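Local structure of UL37 (Suid herpesvirus 1, 4K70) at residues 42-54 / 93-107. The protein is an inner tegument protein of the herpesvirus particle that probably helps control viral trafficking, represented here by its N-terminal half. Residues are numbered along the deposited sequence; the frame is centred on the assembly and turned at random.
With NA (sodium ion), chain I; NA (sodium ion), chain Q.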
loop_
_atom_site.group_PDB
_atom_site.type_symbol
_atom_site.label_atom_id
_atom_site.label_comp_id
_atom_site.label_asym_id
_atom_site.label_seq_id
_atom_site.Cartn_x
_atom_site.Cartn_y
_atom_site.Cartn_z
ATOM N N VAL A 42 -16.515 4.679 21.472
ATOM C CA VAL A 42 -17.432 5.731 21.048
ATOM C C VAL A 42 -18.868 5.279 21.185
ATOM O O VAL A 42 -19.713 6.029 21.650
ATOM C CB VAL A 42 -17.172 6.169 19.600
ATOM C CG1 VAL A 42 -18.291 7.114 19.120
ATOM C CG2 VAL A 42 -15.804 6.816 19.497
ATOM N N ARG A 43 -19.135 4.053 20.756
ATOM C CA ARG A 43 -20.460 3.458 20.838
ATOM C C ARG A 43 -21.007 3.464 22.272
ATOM O O ARG A 43 -22.179 3.743 22.496
ATOM C CB ARG A 43 -20.397 2.032 20.297
ATOM C CG ARG A 43 -21.717 1.418 19.974
ATOM C CD ARG A 43 -21.547 0.364 18.893
ATOM N NE ARG A 43 -20.499 -0.599 19.231
ATOM C CZ ARG A 43 -20.660 -1.609 20.084
ATOM N NH1 ARG A 43 -21.825 -1.788 20.691
ATOM N NH2 ARG A 43 -19.656 -2.434 20.329
ATOM N N GLY A 44 -20.149 3.180 23.245
ATOM C CA GLY A 44 -20.564 3.211 24.637
ATOM C C GLY A 44 -20.852 4.606 25.170
ATOM O O GLY A 44 -21.658 4.766 26.080
ATOM N N LEU A 45 -20.210 5.618 24.594
ATOM C CA LEU A 45 -20.318 6.982 25.108
ATOM C C LEU A 45 -21.184 7.919 24.269
ATOM O O LEU A 45 -21.400 9.063 24.661
ATOM C CB LEU A 45 -18.939 7.614 25.221
ATOM C CG LEU A 45 -17.987 7.038 26.259
ATOM C CD1 LEU A 45 -16.627 7.707 26.121
ATOM C CD2 LEU A 45 -18.557 7.221 27.650
ATOM N N TRP A 46 -21.664 7.457 23.120
ATOM C CA TRP A 46 -22.260 8.375 22.155
ATOM C C TRP A 46 -23.485 9.132 22.682
ATOM O O TRP A 46 -23.541 10.364 22.606
ATOM C CB TRP A 46 -22.643 7.671 20.852
ATOM C CG TRP A 46 -23.443 8.599 19.989
ATOM C CD1 TRP A 46 -24.793 8.633 19.859
ATOM C CD2 TRP A 46 -22.932 9.672 19.197
ATOM N NE1 TRP A 46 -25.164 9.647 19.015
ATOM C CE2 TRP A 46 -24.037 10.305 18.592
ATOM C CE3 TRP A 46 -21.646 10.158 18.927
ATOM C CZ2 TRP A 46 -23.897 11.395 17.726
ATOM C CZ3 TRP A 46 -21.504 11.237 18.072
ATOM C CH2 TRP A 46 -22.628 11.846 17.480
ATOM N N ALA A 47 -24.467 8.392 23.190
ATOM C CA ALA A 47 -25.747 8.978 23.589
ATOM C C ALA A 47 -25.563 10.018 24.695
ATOM O O ALA A 47 -26.137 11.109 24.633
ATOM C CB ALA A 47 -26.718 7.894 24.008
ATOM N N ARG A 48 -24.739 9.679 25.685
ATOM C CA ARG A 48 -24.394 10.594 26.770
ATOM C C ARG A 48 -23.634 11.803 26.242
ATOM O O ARG A 48 -23.906 12.934 26.637
ATOM C CB ARG A 48 -23.521 9.888 27.823
ATOM C CG ARG A 48 -24.174 8.703 28.532
ATOM C CD ARG A 48 -23.106 7.789 29.178
ATOM N NE ARG A 48 -22.326 8.491 30.200
ATOM C CZ ARG A 48 -21.201 8.029 30.748
ATOM N NH1 ARG A 48 -20.698 6.857 30.375
ATOM N NH2 ARG A 48 -20.572 8.748 31.672
ATOM N N ALA A 49 -22.654 11.571 25.373
ATOM C CA ALA A 49 -21.898 12.683 24.814
ATOM C C ALA A 49 -22.821 13.621 24.031
ATOM O O ALA A 49 -22.779 14.832 24.209
ATOM C CB ALA A 49 -20.749 12.191 23.936
ATOM N N LEU A 50 -23.667 13.059 23.178
ATOM C CA LEU A 50 -24.562 13.884 22.379
ATOM C C LEU A 50 -25.538 14.658 23.269
ATOM O O LEU A 50 -25.782 15.845 23.056
ATOM C CB LEU A 50 -25.343 13.030 21.380
ATOM C CG LEU A 50 -26.287 13.894 20.552
ATOM C CD1 LEU A 50 -25.479 14.728 19.539
ATOM C CD2 LEU A 50 -27.353 13.045 19.879
ATOM N N ARG A 51 -26.096 13.968 24.259
ATOM C CA ARG A 51 -27.034 14.578 25.198
ATOM C C ARG A 51 -26.397 15.721 25.976
ATOM O O ARG A 51 -27.011 16.760 26.169
ATOM C CB ARG A 51 -27.580 13.522 26.161
ATOM C CG ARG A 51 -28.745 12.757 25.606
ATOM C CD ARG A 51 -30.009 13.579 25.724
ATOM N NE ARG A 51 -31.114 13.012 24.962
ATOM C CZ ARG A 51 -32.283 13.620 24.809
ATOM N NH1 ARG A 51 -32.478 14.805 25.374
ATOM N NH2 ARG A 51 -33.254 13.054 24.098
ATOM N N LEU A 52 -25.159 15.526 26.409
ATOM C CA LEU A 52 -24.428 16.550 27.147
ATOM C C LEU A 52 -24.071 17.761 26.284
ATOM O O LEU A 52 -24.034 18.905 26.759
ATOM C CB LEU A 52 -23.151 15.948 27.746
ATOM C CG LEU A 52 -23.345 15.017 28.939
ATOM C CD1 LEU A 52 -22.080 14.221 29.173
ATOM C CD2 LEU A 52 -23.694 15.830 30.168
ATOM N N ALA A 53 -23.786 17.515 25.011
ATOM C CA ALA A 53 -23.499 18.619 24.111
ATOM C C ALA A 53 -24.785 19.388 23.820
ATOM O O ALA A 53 -24.806 20.617 23.861
ATOM C CB ALA A 53 -22.853 18.119 22.832
ATOM N N CYS A 54 -25.860 18.662 23.535
ATOM C CA CYS A 54 -27.150 19.284 23.281
ATOM C C CYS A 54 -27.613 20.087 24.485
ATOM O O CYS A 54 -28.146 21.182 24.338
ATOM C CB CYS A 54 -28.197 18.237 22.903
ATOM S SG CYS A 54 -28.001 17.664 21.202
ATOM N N GLU A 93 -21.870 -0.750 13.061
ATOM C CA GLU A 93 -22.604 -0.878 14.319
ATOM C C GLU A 93 -22.563 0.438 15.095
ATOM O O GLU A 93 -23.543 0.833 15.716
ATOM C CB GLU A 93 -22.054 -2.038 15.158
ATOM C CG GLU A 93 -23.007 -2.507 16.239
ATOM C CD GLU A 93 -22.430 -3.642 17.071
ATOM O OE1 GLU A 93 -23.023 -3.957 18.127
ATOM O OE2 GLU A 93 -21.386 -4.210 16.674
ATOM N N LEU A 94 -21.426 1.122 15.038
ATOM C CA LEU A 94 -21.284 2.424 15.658
ATOM C C LEU A 94 -22.139 3.463 14.921
ATOM O O LEU A 94 -22.807 4.293 15.549
ATOM C CB LEU A 94 -19.817 2.847 15.650
ATOM C CG LEU A 94 -19.560 4.324 15.914
ATOM C CD1 LEU A 94 -20.048 4.691 17.295
ATOM C CD2 LEU A 94 -18.081 4.629 15.753
ATOM N N LEU A 95 -22.126 3.418 13.589
ATOM C CA LEU A 95 -22.975 4.322 12.799
ATOM C C LEU A 95 -24.456 4.150 13.125
ATOM O O LEU A 95 -25.196 5.132 13.183
ATOM C CB LEU A 95 -22.768 4.107 11.304
ATOM C CG LEU A 95 -21.392 4.489 10.773
ATOM C CD1 LEU A 95 -21.367 4.261 9.274
ATOM C CD2 LEU A 95 -21.072 5.921 11.135
ATOM N N GLY A 96 -24.885 2.907 13.317
ATOM C CA GLY A 96 -26.254 2.631 13.739
ATOM C C GLY A 96 -26.659 3.338 15.030
ATOM O O GLY A 96 -27.771 3.855 15.148
ATOM N N VAL A 97 -25.758 3.348 16.005
ATOM C CA VAL A 97 -25.959 4.097 17.244
ATOM C C VAL A 97 -25.977 5.616 17.017
ATOM O O VAL A 97 -26.868 6.315 17.497
ATOM C CB VAL A 97 -24.883 3.715 18.289
ATOM C CG1 VAL A 97 -24.854 4.704 19.446
ATOM C CG2 VAL A 97 -25.146 2.308 18.794
ATOM N N VAL A 98 -24.990 6.126 16.288
ATOM C CA VAL A 98 -24.890 7.557 16.012
ATOM C C VAL A 98 -26.167 8.078 15.347
ATOM O O VAL A 98 -26.637 9.187 15.629
ATOM C CB VAL A 98 -23.658 7.851 15.115
ATOM C CG1 VAL A 98 -23.701 9.273 14.571
ATOM C CG2 VAL A 98 -22.367 7.590 15.890
ATOM N N ASN A 99 -26.735 7.239 14.492
ATOM C CA ASN A 99 -27.866 7.589 13.651
ATOM C C ASN A 99 -29.219 7.248 14.291
ATOM O O ASN A 99 -30.262 7.438 13.674
ATOM C CB ASN A 99 -27.714 6.858 12.308
ATOM C CG ASN A 99 -28.761 7.259 11.287
ATOM O OD1 ASN A 99 -28.862 8.427 10.901
ATOM N ND2 ASN A 99 -29.531 6.279 10.820
ATOM N N GLY A 100 -29.204 6.753 15.526
ATOM C CA GLY A 100 -30.426 6.333 16.186
ATOM C C GLY A 100 -31.432 7.453 16.409
ATOM O O GLY A 100 -31.112 8.636 16.301
ATOM N N ASP A 101 -32.657 7.078 16.749
ATOM C CA ASP A 101 -33.717 8.064 16.933
ATOM C C ASP A 101 -33.415 9.074 18.032
ATOM O O ASP A 101 -33.858 10.214 17.947
ATOM C CB ASP A 101 -35.059 7.380 17.180
ATOM C CG ASP A 101 -35.602 6.723 15.932
ATOM O OD1 ASP A 101 -35.147 7.092 14.826
ATOM O OD2 ASP A 101 -36.481 5.845 16.051
ATOM N N ASP A 102 -32.634 8.684 19.041
ATOM C CA ASP A 102 -32.380 9.600 20.158
ATOM C C ASP A 102 -31.504 10.762 19.770
ATOM O O ASP A 102 -31.555 11.823 20.399
ATOM C CB ASP A 102 -31.763 8.902 21.380
ATOM C CG ASP A 102 -31.704 9.825 22.612
ATOM O OD1 ASP A 102 -32.706 10.522 22.895
ATOM O OD2 ASP A 102 -30.653 9.880 23.286
ATOM N N THR A 103 -30.679 10.557 18.745
ATOM C CA THR A 103 -29.784 11.595 18.291
ATOM C C THR A 103 -30.592 12.722 17.661
ATOM O O THR A 103 -30.359 13.899 17.938
ATOM C CB THR A 103 -28.773 11.037 17.260
ATOM O OG1 THR A 103 -27.965 10.035 17.890
ATOM C CG2 THR A 103 -27.885 12.147 16.723
ATOM N N THR A 104 -31.532 12.347 16.799
ATOM C CA THR A 104 -32.440 13.305 16.180
ATOM C C THR A 104 -33.301 13.997 17.239
ATOM O O THR A 104 -33.441 15.222 17.229
ATOM C CB THR A 104 -33.366 12.603 15.172
ATOM O OG1 THR A 104 -32.573 12.008 14.136
ATOM C CG2 THR A 104 -34.372 13.604 14.556
ATOM N N ALA A 105 -33.858 13.210 18.158
ATOM C CA ALA A 105 -34.738 13.744 19.193
ATOM C C ALA A 105 -34.004 14.774 20.050
ATOM O O ALA A 105 -34.550 15.832 20.367
ATOM C CB ALA A 105 -35.311 12.613 20.057
ATOM N N ALA A 106 -32.749 14.492 20.382
ATOM C CA ALA A 106 -31.981 15.405 21.226
ATOM C C ALA A 106 -31.601 16.689 20.501
ATOM O O ALA A 106 -31.706 17.787 21.058
ATOM C CB ALA A 106 -30.740 14.720 21.780
ATOM N N LEU A 107 -31.139 16.553 19.263
ATOM C CA LEU A 107 -30.776 17.714 18.467
ATOM C C LEU A 107 -32.003 18.580 18.160
ATOM O O LEU A 107 -31.935 19.804 18.225
ATOM C CB LEU A 107 -30.073 17.285 17.171
ATOM C CG LEU A 107 -28.644 16.754 17.346
ATOM C CD1 LEU A 107 -28.164 16.023 16.088
ATOM C CD2 LEU A 107 -27.681 17.875 17.720
HETATM NA NA NA I . -28.886 10.496 11.983
HETATM NA NA NA Q . -21.785 -6.017 18.714
HETATM O O HOH W 1 -28.206 10.844 22.662
HETATM O O HOH W 2 -30.390 10.284 14.078
HETATM O O HOH W 3 -19.480 -5.736 19.279
#
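The indole of W46 reaches into the break between helices 89-98 and 101-109 and ties the two together. Its NE1 donates to T103 OG1 at 3.0 Å, nearly straight and within the ring plane, while the same hydroxyl donates to V98 O. T103 thus relays a buried indole N-H to a carbonyl at the end of the preceding helix, a task that needs a side chain able both to give and to accept. With CG anti to its backbone N (chi1 171°), W46 leans across the interface, and V98 lies over one face of the ring; its CA stands 3.9 Å from the five-membered ring centroid, a CH-pi contact. L50 backs the opposite face with its CB and sends CD2 against T103, a tight fit at 3.3 Å from CG2.

Near the far end, R51 NH2 makes a salt bridge of 2.9 Å to D102 OD1, met on the syn side with the acceptor in the guanidinium plane. The small A106 lets that flat group lie over its methyl, CB to CZ 3.6 Å, and E109 provides a second carboxylate. A water joins D102 OD2 to A47 O. At the other end, the R43 guanidinium stacks on the carboxylate of E93, whose two oxygens hold a sodium ion; L94 CD1 meets V42 CG1 at 3.5 Å.

Segment 42-54 of helix 39-60 runs nearly parallel to both shorter segments, 9° from 93-98 and 8° from 101-107, within a helical bundle: helix 63-78 packs against W46 and V98, helix 4-12 against L45 and A49, and helix 120-137 against L95 and N99.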